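PDB 2QR4: peptidase M3B, oligoendopeptidase F from Enterococcus faecium, which probably hydrolyses peptide bonds in short peptides, as a zinc-dependent oligopeptidase of the M3 family. Local coordinates for residues A[437-442]-A[503-508]; A[442-447]-A[472-477]; A[6-11]-A[74-79]; A[14-19]-A[81-86]. All coordinates share one frame; numbering follows the deposited sequence.

Interaction 1: residues A[437-442]-A[503-508]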
loop_
_atom_site.group_PDB
_atom_site.type_symbol
_atom_site.label_atom_id
_atom_site.label_comp_id
_atom_site.label_asym_id
_atom_site.label_seq_id
_atom_site.Cartn_x
_atom_site.Cartn_y
_atom_site.Cartn_z
ATOM N N PHE A 437 11.346 -7.466 27.739
ATOM C CA PHE A 437 12.501 -7.119 26.923
ATOM C C PHE A 437 12.183 -7.111 25.425
ATOM O O PHE A 437 12.444 -6.122 24.729
ATOM C CB PHE A 437 13.717 -8.018 27.246
ATOM C CG PHE A 437 14.395 -7.657 28.537
ATOM C CD1 PHE A 437 15.103 -6.463 28.654
ATOM C CD2 PHE A 437 14.296 -8.490 29.652
ATOM C CE1 PHE A 437 15.713 -6.101 29.871
ATOM C CE2 PHE A 437 14.917 -8.146 30.865
ATOM C CZ PHE A 437 15.624 -6.944 30.967
ATOM N N ARG A 438 11.614 -8.202 24.936
ATOM C CA ARG A 438 11.338 -8.337 23.504
ATOM C C ARG A 438 10.248 -7.352 23.020
ATOM O O ARG A 438 10.426 -6.648 22.024
ATOM C CB ARG A 438 10.999 -9.794 23.195
ATOM C CG ARG A 438 10.704 -10.132 21.743
ATOM C CD ARG A 438 10.912 -11.642 21.521
ATOM N NE ARG A 438 10.296 -12.147 20.290
ATOM C CZ ARG A 438 10.807 -11.986 19.066
ATOM N NH1 ARG A 438 10.164 -12.480 18.024
ATOM N NH2 ARG A 438 11.948 -11.317 18.868
ATOM N N GLN A 439 9.141 -7.262 23.746
ATOM C CA GLN A 439 8.093 -6.332 23.355
ATOM C C GLN A 439 8.580 -4.896 23.458
ATOM O O GLN A 439 8.261 -4.051 22.613
ATOM C CB GLN A 439 6.830 -6.547 24.171
ATOM C CG GLN A 439 6.261 -7.978 24.045
ATOM C CD GLN A 439 6.162 -8.462 22.590
ATOM O OE1 GLN A 439 6.551 -9.581 22.278
ATOM N NE2 GLN A 439 5.619 -7.627 21.710
ATOM N N THR A 440 9.394 -4.618 24.465
ATOM C CA THR A 440 9.941 -3.277 24.577
ATOM C C THR A 440 10.938 -2.967 23.455
ATOM O O THR A 440 10.971 -1.847 22.954
ATOM C CB THR A 440 10.549 -3.047 25.940
ATOM O OG1 THR A 440 9.503 -3.156 26.908
ATOM C CG2 THR A 440 11.178 -1.656 26.023
ATOM N N GLN A 441 11.732 -3.965 23.061
ATOM C CA GLN A 441 12.602 -3.852 21.897
ATOM C C GLN A 441 11.768 -3.391 20.694
ATOM O O GLN A 441 12.133 -2.436 19.995
ATOM C CB GLN A 441 13.265 -5.201 21.585
ATOM C CG GLN A 441 14.364 -5.151 20.482
ATOM C CD GLN A 441 14.909 -6.536 20.126
ATOM O OE1 GLN A 441 14.684 -7.510 20.843
ATOM N NE2 GLN A 441 15.602 -6.631 19.004
ATOM N N PHE A 442 10.645 -4.077 20.478
ATOM C CA PHE A 442 9.727 -3.764 19.398
ATOM C C PHE A 442 9.197 -2.347 19.575
ATOM O O PHE A 442 9.121 -1.595 18.608
ATOM C CB PHE A 442 8.556 -4.770 19.343
ATOM C CG PHE A 442 8.958 -6.181 18.941
ATOM C CD1 PHE A 442 10.178 -6.432 18.332
ATOM C CD2 PHE A 442 8.083 -7.246 19.129
ATOM C CE1 PHE A 442 10.540 -7.722 17.955
ATOM C CE2 PHE A 442 8.431 -8.541 18.750
ATOM C CZ PHE A 442 9.669 -8.781 18.159
ATOM N N PHE A 503 3.934 -1.823 23.241
ATOM C CA PHE A 503 4.517 -1.431 24.528
ATOM C C PHE A 503 3.603 -1.802 25.669
ATOM O O PHE A 503 4.048 -1.959 26.806
ATOM C CB PHE A 503 4.836 0.063 24.595
ATOM C CG PHE A 503 3.653 0.940 24.915
ATOM C CD1 PHE A 503 3.526 1.526 26.171
ATOM C CD2 PHE A 503 2.689 1.227 23.941
ATOM C CE1 PHE A 503 2.433 2.366 26.467
ATOM C CE2 PHE A 503 1.601 2.059 24.216
ATOM C CZ PHE A 503 1.462 2.626 25.481
ATOM N N GLN A 504 2.319 -1.943 25.374
ATOM C CA GLN A 504 1.370 -2.250 26.432
ATOM C C GLN A 504 1.575 -3.634 27.036
ATOM O O GLN A 504 1.189 -3.871 28.180
ATOM C CB GLN A 504 -0.066 -2.038 25.956
ATOM C CG GLN A 504 -0.410 -0.557 25.907
ATOM C CD GLN A 504 -1.694 -0.254 25.172
ATOM O OE1 GLN A 504 -1.778 -0.402 23.949
ATOM N NE2 GLN A 504 -2.701 0.195 25.915
ATOM N N TYR A 505 2.196 -4.540 26.286
ATOM C CA TYR A 505 2.502 -5.849 26.848
ATOM C C TYR A 505 3.458 -5.694 28.028
ATOM O O TYR A 505 3.298 -6.344 29.037
ATOM C CB TYR A 505 3.130 -6.782 25.811
ATOM C CG TYR A 505 2.201 -7.245 24.714
ATOM C CD1 TYR A 505 1.062 -7.981 24.990
ATOM C CD2 TYR A 505 2.492 -6.974 23.393
ATOM C CE1 TYR A 505 0.223 -8.410 23.964
ATOM C CE2 TYR A 505 1.675 -7.399 22.379
ATOM C CZ TYR A 505 0.554 -8.107 22.652
ATOM O OH TYR A 505 -0.228 -8.484 21.584
ATOM N N SER A 506 4.444 -4.819 27.884
ATOM C CA SER A 506 5.498 -4.667 28.881
ATOM C C SER A 506 5.081 -3.841 30.095
ATOM O O SER A 506 5.532 -4.104 31.212
ATOM C CB SER A 506 6.729 -4.038 28.235
ATOM O OG SER A 506 7.019 -4.689 27.020
ATOM N N THR A 507 4.250 -2.826 29.881
ATOM C CA THR A 507 3.790 -1.993 30.992
ATOM C C THR A 507 2.797 -2.789 31.810
ATOM O O THR A 507 2.791 -2.726 33.046
ATOM C CB THR A 507 3.136 -0.666 30.525
ATOM O OG1 THR A 507 2.026 -0.945 29.671
ATOM C CG2 THR A 507 4.130 0.175 29.758
ATOM N N GLY A 508 1.976 -3.563 31.104
ATOM C CA GLY A 508 0.972 -4.414 31.730
ATOM C C GLY A 508 1.592 -5.503 32.574
ATOM O O GLY A 508 1.155 -5.748 33.698
#
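Helix 418-454 and helix 503-520, touching through Gln439, Thr440, Tyr505 and Ser506, run largely against each other, the N-to-C directions of the two segments 140° apart and their axes closing to 7.9 Å. The backbones come nearest at Thr440 CA and Phe503 CA, 5.7 Å apart. Ser506 is the small residue in the middle of the interface: its OG lies 3.4 Å from Gln439 CB and 2.9 Å from Thr440 OG1. Thr440 OG1 bonds to Val436 O in its own helix, and Ser506 OG reaches across to Thr435 O and Val436 O, just before segment 437-442, so this buried polar pair is tied to the backbone of helix 418-454. Beside it, Gln439 crosses Tyr505 at a slant. Its chain bends at chi2 (-48°), and Gln439 CG rests 3.8 Å from Tyr505 CB; the amide then stands nearly perpendicular to the ring, with 80° between the planes. Leu252 of helix 246-258 touches both Thr440 and Ser506. Close helix-on-helix packing around small hydroxyl residues fits the predominantly helical fold of an M3 peptidase.

Interaction 2: residues A[442-447]-A[472-477]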
loop_
_atom_site.group_PDB
_atom_site.type_symbol
_atom_site.label_atom_id
_atom_site.label_comp_id
_atom_site.label_asym_id
_atom_site.label_seq_id
_atom_site.Cartn_x
_atom_site.Cartn_y
_atom_site.Cartn_z
ATOM N N PHE A 442 10.645 -4.077 20.478
ATOM C CA PHE A 442 9.727 -3.764 19.398
ATOM C C PHE A 442 9.197 -2.347 19.575
ATOM O O PHE A 442 9.121 -1.595 18.608
ATOM C CB PHE A 442 8.556 -4.770 19.343
ATOM C CG PHE A 442 8.958 -6.181 18.941
ATOM C CD1 PHE A 442 10.178 -6.432 18.332
ATOM C CD2 PHE A 442 8.083 -7.246 19.129
ATOM C CE1 PHE A 442 10.540 -7.722 17.955
ATOM C CE2 PHE A 442 8.431 -8.541 18.750
ATOM C CZ PHE A 442 9.669 -8.781 18.159
ATOM N N ALA A 443 8.843 -1.979 20.811
ATOM C CA ALA A 443 8.267 -0.660 21.057
ATOM C C ALA A 443 9.267 0.433 20.750
ATOM O O ALA A 443 8.900 1.505 20.249
ATOM C CB ALA A 443 7.740 -0.523 22.488
ATOM N N GLU A 444 10.529 0.154 21.057
ATOM C CA GLU A 444 11.614 1.091 20.794
ATOM C C GLU A 444 11.830 1.250 19.289
ATOM O O GLU A 444 12.010 2.368 18.802
ATOM C CB GLU A 444 12.909 0.654 21.496
ATOM C CG GLU A 444 14.034 1.717 21.452
ATOM C CD GLU A 444 15.254 1.366 22.325
ATOM O OE1 GLU A 444 15.199 0.418 23.138
ATOM O OE2 GLU A 444 16.280 2.055 22.206
ATOM N N PHE A 445 11.789 0.139 18.552
ATOM C CA PHE A 445 11.949 0.199 17.105
ATOM C C PHE A 445 10.758 0.896 16.465
ATOM O O PHE A 445 10.916 1.717 15.560
ATOM C CB PHE A 445 12.148 -1.188 16.503
ATOM C CG PHE A 445 12.725 -1.165 15.115
ATOM C CD1 PHE A 445 14.013 -0.702 14.897
ATOM C CD2 PHE A 445 11.973 -1.596 14.023
ATOM C CE1 PHE A 445 14.547 -0.666 13.616
ATOM C CE2 PHE A 445 12.499 -1.573 12.739
ATOM C CZ PHE A 445 13.787 -1.107 12.533
ATOM N N GLU A 446 9.560 0.591 16.936
ATOM C CA GLU A 446 8.382 1.252 16.378
ATOM C C GLU A 446 8.511 2.760 16.480
ATOM O O GLU A 446 8.280 3.479 15.509
ATOM C CB GLU A 446 7.093 0.781 17.038
ATOM C CG GLU A 446 5.850 1.468 16.501
ATOM C CD GLU A 446 4.547 0.778 16.933
ATOM O OE1 GLU A 446 4.551 0.049 17.949
ATOM O OE2 GLU A 446 3.512 0.972 16.254
ATOM N N HIS A 447 8.912 3.244 17.650
ATOM C CA HIS A 447 9.027 4.679 17.839
ATOM C C HIS A 447 10.145 5.241 16.973
ATOM O O HIS A 447 9.994 6.304 16.369
ATOM C CB HIS A 447 9.241 5.039 19.308
ATOM C CG HIS A 447 9.031 6.490 19.599
ATOM N ND1 HIS A 447 9.914 7.237 20.349
ATOM C CD2 HIS A 447 8.046 7.339 19.220
ATOM C CE1 HIS A 447 9.475 8.480 20.436
ATOM N NE2 HIS A 447 8.343 8.568 19.760
ATOM N N ASN A 472 19.037 -5.022 18.190
ATOM C CA ASN A 472 19.017 -6.399 18.657
ATOM C C ASN A 472 20.264 -6.736 19.474
ATOM O O ASN A 472 20.172 -7.374 20.524
ATOM C CB ASN A 472 18.871 -7.370 17.485
ATOM C CG ASN A 472 18.308 -8.716 17.917
ATOM O OD1 ASN A 472 17.126 -8.848 18.212
ATOM N ND2 ASN A 472 19.157 -9.717 17.951
ATOM N N ALA A 473 21.420 -6.284 18.995
ATOM C CA ALA A 473 22.704 -6.573 19.636
ATOM C C ALA A 473 22.801 -5.846 20.963
ATOM O O ALA A 473 23.354 -6.381 21.923
ATOM C CB ALA A 473 23.875 -6.167 18.713
ATOM N N LYS A 474 22.262 -4.625 21.006
ATOM C CA LYS A 474 22.202 -3.838 22.239
ATOM C C LYS A 474 21.379 -4.584 23.292
ATOM O O LYS A 474 21.757 -4.656 24.458
ATOM C CB LYS A 474 21.563 -2.466 21.967
ATOM C CG LYS A 474 21.514 -1.522 23.184
ATOM C CD LYS A 474 20.916 -0.128 22.870
ATOM C CE LYS A 474 19.376 -0.163 22.945
ATOM N NZ LYS A 474 18.717 1.193 22.912
ATOM N N TYR A 475 20.243 -5.130 22.869
ATOM C CA TYR A 475 19.385 -5.868 23.770
ATOM C C TYR A 475 19.989 -7.201 24.208
ATOM O O TYR A 475 20.061 -7.495 25.384
ATOM C CB TYR A 475 18.006 -6.068 23.150
ATOM C CG TYR A 475 17.057 -4.954 23.483
ATOM C CD1 TYR A 475 17.240 -3.698 22.947
ATOM C CD2 TYR A 475 15.984 -5.154 24.359
ATOM C CE1 TYR A 475 16.389 -2.657 23.256
ATOM C CE2 TYR A 475 15.119 -4.126 24.669
ATOM C CZ TYR A 475 15.336 -2.872 24.114
ATOM O OH TYR A 475 14.510 -1.816 24.403
ATOM N N TYR A 476 20.471 -8.000 23.279
ATOM C CA TYR A 476 20.914 -9.320 23.674
ATOM C C TYR A 476 22.319 -9.396 24.235
ATOM O O TYR A 476 22.624 -10.315 24.992
ATOM C CB TYR A 476 20.698 -10.313 22.539
ATOM C CG TYR A 476 19.228 -10.647 22.403
ATOM C CD1 TYR A 476 18.622 -11.591 23.239
ATOM C CD2 TYR A 476 18.433 -9.982 21.485
ATOM C CE1 TYR A 476 17.271 -11.888 23.112
ATOM C CE2 TYR A 476 17.086 -10.266 21.367
ATOM C CZ TYR A 476 16.517 -11.223 22.168
ATOM O OH TYR A 476 15.185 -11.490 22.032
ATOM N N GLY A 477 23.169 -8.434 23.883
ATOM C CA GLY A 477 24.521 -8.407 24.418
ATOM C C GLY A 477 25.472 -9.386 23.757
ATOM O O GLY A 477 25.095 -10.084 22.825
#
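Glu444, within helix 418-454, faces Lys474 and Tyr475 on the last turn of helix 461-476, which runs in a broadly opposing sense and ends where Gly477 turns to positive phi (78°). These helices follow one another in the chain as a helical hairpin, and the contact bridges its two arms through polar side-chain ends. Glu444 reaches over on an extended chain, with CG swung to the far side from the backbone N (chi1 -171°), so its carboxylate arrives between the two partners and gives each one oxygen. Tyr475 OH donates to Glu444 OE1 at 2.7 Å, approaching almost in line with the C-O bond. That oxygen lies at the edge of the phenol ring, in its plane, and 3.3 Å from Tyr475 CE1, while the carboxylate itself is turned well away from the ring plane. Flanked by Thr440 and Gln441, the Tyr475 ring lies against helix 418-454. Asn257 joins both halves of the cluster: its ND2 donates to Glu444 OE1, giving that oxygen a second bond, and its OD1 takes a bond from Lys474 NZ. The ammonium and the two donors to OE1 would be expected to keep the glutamate ionised. Lys474 comes from the opposite direction, bent at chi3, and its NZ closes a 2.7 Å salt bridge on the syn side of Glu444 OE2, 19° out of the carboxylate plane.

Interaction 3: residues A[6-11]-A[74-79]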
loop_
_atom_site.group_PDB
_atom_site.type_symbol
_atom_site.label_atom_id
_atom_site.label_comp_id
_atom_site.label_asym_id
_atom_site.label_seq_id
_atom_site.Cartn_x
_atom_site.Cartn_y
_atom_site.Cartn_z
ATOM N N GLN A 6 -24.740 -13.483 2.960
ATOM C CA GLN A 6 -26.144 -13.194 2.713
ATOM C C GLN A 6 -26.741 -12.484 3.928
ATOM O O GLN A 6 -27.621 -11.636 3.788
ATOM C CB GLN A 6 -26.918 -14.465 2.356
ATOM C CG GLN A 6 -28.332 -14.217 1.836
ATOM C CD GLN A 6 -29.398 -14.549 2.863
ATOM O OE1 GLN A 6 -29.670 -15.724 3.130
ATOM N NE2 GLN A 6 -30.018 -13.519 3.436
ATOM N N GLU A 7 -26.254 -12.822 5.119
ATOM C CA GLU A 7 -26.601 -12.062 6.315
ATOM C C GLU A 7 -25.937 -10.701 6.186
ATOM O O GLU A 7 -26.504 -9.676 6.580
ATOM C CB GLU A 7 -26.118 -12.769 7.580
ATOM C CG GLU A 7 -26.030 -11.868 8.807
ATOM C CD GLU A 7 -25.823 -12.647 10.097
ATOM O OE1 GLU A 7 -25.369 -13.813 10.023
ATOM O OE2 GLU A 7 -26.122 -12.096 11.186
ATOM N N PHE A 8 -24.732 -10.709 5.619
ATOM C CA PHE A 8 -24.018 -9.477 5.328
ATOM C C PHE A 8 -24.853 -8.622 4.377
ATOM O O PHE A 8 -24.988 -7.406 4.563
ATOM C CB PHE A 8 -22.626 -9.750 4.719
ATOM C CG PHE A 8 -21.907 -8.496 4.277
ATOM C CD1 PHE A 8 -21.008 -7.855 5.122
ATOM C CD2 PHE A 8 -22.163 -7.933 3.026
ATOM C CE1 PHE A 8 -20.373 -6.684 4.728
ATOM C CE2 PHE A 8 -21.538 -6.755 2.627
ATOM C CZ PHE A 8 -20.640 -6.132 3.474
ATOM N N ASP A 9 -25.405 -9.260 3.353
ATOM C CA ASP A 9 -26.221 -8.544 2.377
ATOM C C ASP A 9 -27.388 -7.809 3.043
ATOM O O ASP A 9 -27.720 -6.685 2.661
ATOM C CB ASP A 9 -26.740 -9.493 1.288
ATOM C CG ASP A 9 -25.697 -9.783 0.208
ATOM O OD1 ASP A 9 -24.773 -8.964 0.025
ATOM O OD2 ASP A 9 -25.805 -10.834 -0.461
ATOM N N GLU A 10 -28.000 -8.442 4.040
ATOM C CA GLU A 10 -29.153 -7.853 4.700
ATOM C C GLU A 10 -28.702 -6.688 5.549
ATOM O O GLU A 10 -29.354 -5.646 5.558
ATOM C CB GLU A 10 -29.886 -8.877 5.561
ATOM C CG GLU A 10 -30.482 -10.013 4.770
ATOM C CD GLU A 10 -30.802 -11.216 5.628
ATOM O OE1 GLU A 10 -31.520 -11.053 6.635
ATOM O OE2 GLU A 10 -30.334 -12.327 5.286
ATOM N N LYS A 11 -27.573 -6.861 6.235
ATOM C CA LYS A 11 -27.044 -5.807 7.101
ATOM C C LYS A 11 -26.540 -4.611 6.307
ATOM O O LYS A 11 -26.737 -3.471 6.723
ATOM C CB LYS A 11 -25.942 -6.338 8.011
ATOM C CG LYS A 11 -26.394 -7.487 8.897
ATOM C CD LYS A 11 -25.454 -7.705 10.066
ATOM C CE LYS A 11 -25.995 -8.776 10.990
ATOM N NZ LYS A 11 -25.763 -8.448 12.423
ATOM N N TYR A 74 -14.478 -8.911 3.248
ATOM C CA TYR A 74 -13.694 -7.872 3.907
ATOM C C TYR A 74 -13.666 -6.573 3.086
ATOM O O TYR A 74 -13.793 -5.478 3.625
ATOM C CB TYR A 74 -12.280 -8.387 4.203
ATOM C CG TYR A 74 -11.358 -7.362 4.818
ATOM C CD1 TYR A 74 -11.748 -6.617 5.930
ATOM C CD2 TYR A 74 -10.082 -7.149 4.302
ATOM C CE1 TYR A 74 -10.906 -5.665 6.490
ATOM C CE2 TYR A 74 -9.231 -6.203 4.859
ATOM C CZ TYR A 74 -9.646 -5.465 5.948
ATOM O OH TYR A 74 -8.798 -4.540 6.503
ATOM N N ALA A 75 -13.514 -6.701 1.778
ATOM C CA ALA A 75 -13.589 -5.551 0.890
ATOM C C ALA A 75 -14.966 -4.878 0.961
ATOM O O ALA A 75 -15.054 -3.672 1.125
ATOM C CB ALA A 75 -13.273 -5.980 -0.540
ATOM N N ARG A 76 -16.045 -5.649 0.860
ATOM C CA ARG A 76 -17.375 -5.040 0.948
ATOM C C ARG A 76 -17.556 -4.341 2.293
ATOM O O ARG A 76 -18.135 -3.257 2.358
ATOM C CB ARG A 76 -18.499 -6.061 0.688
ATOM C CG ARG A 76 -18.514 -6.581 -0.740
ATOM C CD ARG A 76 -19.737 -7.425 -1.068
ATOM N NE ARG A 76 -20.081 -7.321 -2.494
ATOM C CZ ARG A 76 -19.805 -8.238 -3.428
ATOM N NH1 ARG A 76 -20.170 -8.019 -4.690
ATOM N NH2 ARG A 76 -19.171 -9.372 -3.118
ATOM N N ALA A 77 -17.024 -4.931 3.360
ATOM C CA ALA A 77 -17.172 -4.340 4.694
ATOM C C ALA A 77 -16.321 -3.097 4.871
ATOM O O ALA A 77 -16.716 -2.173 5.587
ATOM C CB ALA A 77 -16.882 -5.364 5.800
ATOM N N SER A 78 -15.165 -3.054 4.211
ATOM C CA SER A 78 -14.342 -1.841 4.253
ATOM C C SER A 78 -15.020 -0.680 3.547
ATOM O O SER A 78 -15.041 0.427 4.078
ATOM C CB SER A 78 -12.937 -2.067 3.695
ATOM O OG SER A 78 -12.266 -3.035 4.484
ATOM N N SER A 79 -15.588 -0.927 2.365
ATOM C CA SER A 79 -16.302 0.133 1.644
ATOM C C SER A 79 -17.444 0.683 2.483
ATOM O O SER A 79 -17.611 1.885 2.565
ATOM C CB SER A 79 -16.857 -0.359 0.306
ATOM O OG SER A 79 -15.827 -0.857 -0.500
#
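Tyr74 O, one turn upstream of Ser78 on the helix that Phe8 presses against, takes two bonds: Ser78 N at 2.8 Å and Ser78 OG at 3.0 Å. They arrive from opposite faces of the carbonyl plane, the hydroxyl 36° above it, so the serine oxygen is folded back on its own helix. The contact itself is carbon against carbon. Phe8 projects from helix 4-18 with CG trans to its backbone N (chi1 174°), which sends the ring straight across to helix 68-87, the CA atoms of Phe8 and Ala77 being 8.6 Å apart. The ring's leading atoms do the touching, meeting the other helix obliquely: Phe8 CZ lies 3.5 Å from Arg76 CB, and Phe8 CE1 sits 3.9 Å from Ala77 CB. Past its CB, Arg76 leads away from Phe8, and the residue also packs on Pro458 of the second subunit. Helix 33-63 closes the site from another side, Ile53 touching Phe8 and Ala57 touching Ala77. With one buried aromatic ring set on a methyl and a methylene, cohesion here should come from apolar burial and shape rather than from directed polar bonds.

Interaction 4: residues A[14-19]-A[81-86]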
loop_
_atom_site.group_PDB
_atom_site.type_symbol
_atom_site.label_atom_id
_atom_site.label_comp_id
_atom_site.label_asym_id
_atom_site.label_seq_id
_atom_site.Cartn_x
_atom_site.Cartn_y
_atom_site.Cartn_z
ATOM N N GLU A 14 -29.488 -2.614 5.222
ATOM C CA GLU A 14 -30.131 -1.925 6.336
ATOM C C GLU A 14 -29.306 -0.731 6.789
ATOM O O GLU A 14 -29.839 0.350 6.995
ATOM C CB GLU A 14 -30.386 -2.883 7.501
ATOM C CG GLU A 14 -31.408 -3.963 7.179
ATOM C CD GLU A 14 -31.318 -5.161 8.104
ATOM O OE1 GLU A 14 -31.900 -6.209 7.774
ATOM O OE2 GLU A 14 -30.651 -5.063 9.151
ATOM N N LEU A 15 -28.001 -0.921 6.932
ATOM C CA LEU A 15 -27.147 0.183 7.321
ATOM C C LEU A 15 -27.139 1.279 6.256
ATOM O O LEU A 15 -27.194 2.460 6.589
ATOM C CB LEU A 15 -25.740 -0.307 7.593
ATOM C CG LEU A 15 -25.445 -0.641 9.046
ATOM C CD1 LEU A 15 -26.706 -0.658 9.904
ATOM C CD2 LEU A 15 -24.717 -1.969 9.115
ATOM N N SER A 16 -27.082 0.881 4.983
ATOM C CA SER A 16 -27.114 1.822 3.854
ATOM C C SER A 16 -28.364 2.671 3.828
ATOM O O SER A 16 -28.300 3.850 3.514
ATOM C CB SER A 16 -27.019 1.091 2.520
ATOM O OG SER A 16 -25.710 0.614 2.300
ATOM N N GLU A 17 -29.506 2.076 4.137
ATOM C CA GLU A 17 -30.742 2.827 4.091
ATOM C C GLU A 17 -30.854 3.721 5.319
ATOM O O GLU A 17 -31.208 4.886 5.204
ATOM C CB GLU A 17 -31.950 1.893 3.977
ATOM C CG GLU A 17 -32.768 1.720 5.260
ATOM C CD GLU A 17 -34.012 2.597 5.291
ATOM O OE1 GLU A 17 -34.911 2.352 6.140
ATOM O OE2 GLU A 17 -34.089 3.525 4.454
ATOM N N GLU A 18 -30.546 3.177 6.492
ATOM C CA GLU A 18 -30.621 3.953 7.722
ATOM C C GLU A 18 -29.773 5.207 7.560
ATOM O O GLU A 18 -30.102 6.283 8.062
ATOM C CB GLU A 18 -30.105 3.139 8.910
ATOM C CG GLU A 18 -30.520 3.695 10.258
ATOM C CD GLU A 18 -29.915 2.942 11.435
ATOM O OE1 GLU A 18 -29.157 1.975 11.212
ATOM O OE2 GLU A 18 -30.199 3.329 12.590
ATOM N N LEU A 19 -28.680 5.047 6.829
ATOM C CA LEU A 19 -27.691 6.089 6.647
ATOM C C LEU A 19 -28.265 7.345 6.013
ATOM O O LEU A 19 -27.733 8.433 6.198
ATOM C CB LEU A 19 -26.581 5.553 5.763
ATOM C CG LEU A 19 -25.228 6.184 5.948
ATOM C CD1 LEU A 19 -24.844 6.065 7.400
ATOM C CD2 LEU A 19 -24.249 5.471 5.051
ATOM N N PHE A 81 -17.774 0.631 5.723
ATOM C CA PHE A 81 -17.222 1.355 6.867
ATOM C C PHE A 81 -16.816 2.777 6.493
ATOM O O PHE A 81 -17.210 3.735 7.161
ATOM C CB PHE A 81 -16.030 0.611 7.456
ATOM C CG PHE A 81 -15.659 1.067 8.832
ATOM C CD1 PHE A 81 -16.626 1.180 9.825
ATOM C CD2 PHE A 81 -14.350 1.380 9.142
ATOM C CE1 PHE A 81 -16.287 1.601 11.106
ATOM C CE2 PHE A 81 -14.003 1.797 10.425
ATOM C CZ PHE A 81 -14.968 1.904 11.406
ATOM N N SER A 82 -16.040 2.917 5.424
ATOM C CA SER A 82 -15.661 4.252 4.948
ATOM C C SER A 82 -16.877 5.065 4.524
ATOM O O SER A 82 -16.942 6.258 4.786
ATOM C CB SER A 82 -14.617 4.198 3.819
ATOM O OG SER A 82 -14.973 3.253 2.832
ATOM N N LYS A 83 -17.855 4.415 3.907
ATOM C CA LYS A 83 -19.046 5.125 3.493
ATOM C C LYS A 83 -19.787 5.682 4.717
ATOM O O LYS A 83 -20.198 6.847 4.727
ATOM C CB LYS A 83 -19.970 4.226 2.678
ATOM C CG LYS A 83 -21.212 4.964 2.201
ATOM C CD LYS A 83 -22.033 4.168 1.200
ATOM C CE LYS A 83 -23.001 3.225 1.894
ATOM N NZ LYS A 83 -23.831 2.478 0.914
ATOM N N VAL A 84 -19.935 4.847 5.744
ATOM C CA VAL A 84 -20.574 5.238 6.995
ATOM C C VAL A 84 -19.764 6.300 7.748
ATOM O O VAL A 84 -20.312 7.304 8.196
ATOM C CB VAL A 84 -20.804 4.004 7.913
ATOM C CG1 VAL A 84 -21.148 4.439 9.323
ATOM C CG2 VAL A 84 -21.909 3.132 7.352
ATOM N N SER A 85 -18.464 6.072 7.884
ATOM C CA SER A 85 -17.578 7.013 8.556
ATOM C C SER A 85 -17.632 8.360 7.877
ATOM O O SER A 85 -17.692 9.393 8.535
ATOM C CB SER A 85 -16.139 6.509 8.541
ATOM O OG SER A 85 -16.003 5.362 9.356
ATOM N N GLU A 86 -17.615 8.347 6.551
ATOM C CA GLU A 86 -17.676 9.580 5.806
ATOM C C GLU A 86 -19.013 10.286 6.039
ATOM O O GLU A 86 -19.060 11.504 6.252
ATOM C CB GLU A 86 -17.450 9.326 4.309
ATOM C CG GLU A 86 -17.233 10.609 3.496
ATOM C CD GLU A 86 -18.521 11.402 3.295
ATOM O OE1 GLU A 86 -19.610 10.780 3.284
ATOM O OE2 GLU A 86 -18.448 12.645 3.146
#
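Leu19 meets Val84 in the close-packed half of this contact, while Ser16 and Lys83 make up its polar, more solvent-accessible half. The two segments run in broadly the same direction, nearest at the CA atoms of Leu19 and Val84, 7.2 Å apart. Leu19 straddles one valine methyl with its fork: Leu19 CD2 is 4.0 Å from Val84 CG2, and Leu19 CD1 is 4.1 Å from that same CG2. Val84 is buried and also touches Thr50 of helix 33-63, and Leu15, one turn before Leu19, leans on Gln49 and Ile53 of that helix.

The other side is held by a single long side chain. Lys83 runs out along the flank of Leu19, its CE passing 4.1 Å from Leu19 CD2, and a bend at chi3 (85°) then turns the ammonium toward helix 4-18. There Lys83 NZ donates to Ser16 OG at 3.0 Å, with a further weak bond to Tyr12 OH. Ser16 OG in turn is bonded to Tyr12 O, so the hydroxyl both accepts from the lysine and stays fastened to its own helix. The lysine thus uses its methylenes against the leucine and its charge on the hydroxyls beyond. An apolar seam with a polar margin joins these two like-directed helices, the packing of a helical bundle in which helices 4-18 and 68-87 both lean on helix 33-63.

How the interactions relate
Two pairs of neighbouring contacts lie far apart in a mostly helical chain. Interactions 3 and 4 come first in sequence and share helices 4-18 and 68-87; their centres are 11 Å apart and their segments alternate along the chain, so together they join one helix pair over successive turns. Interactions 1 and 2 both use helix 418-454 and share Phe442, with centres 10 Å apart; interaction 2 is nested within the loop that interaction 1 closes, and both belong to the M3 peptidase part of the chain. Between interactions 2 and 3, on opposite sides of the chain's centre, the centres are 40 Å apart. The two pairs thus tie together two separate regions, the N-terminal helices and the later M3 part, without touching each other.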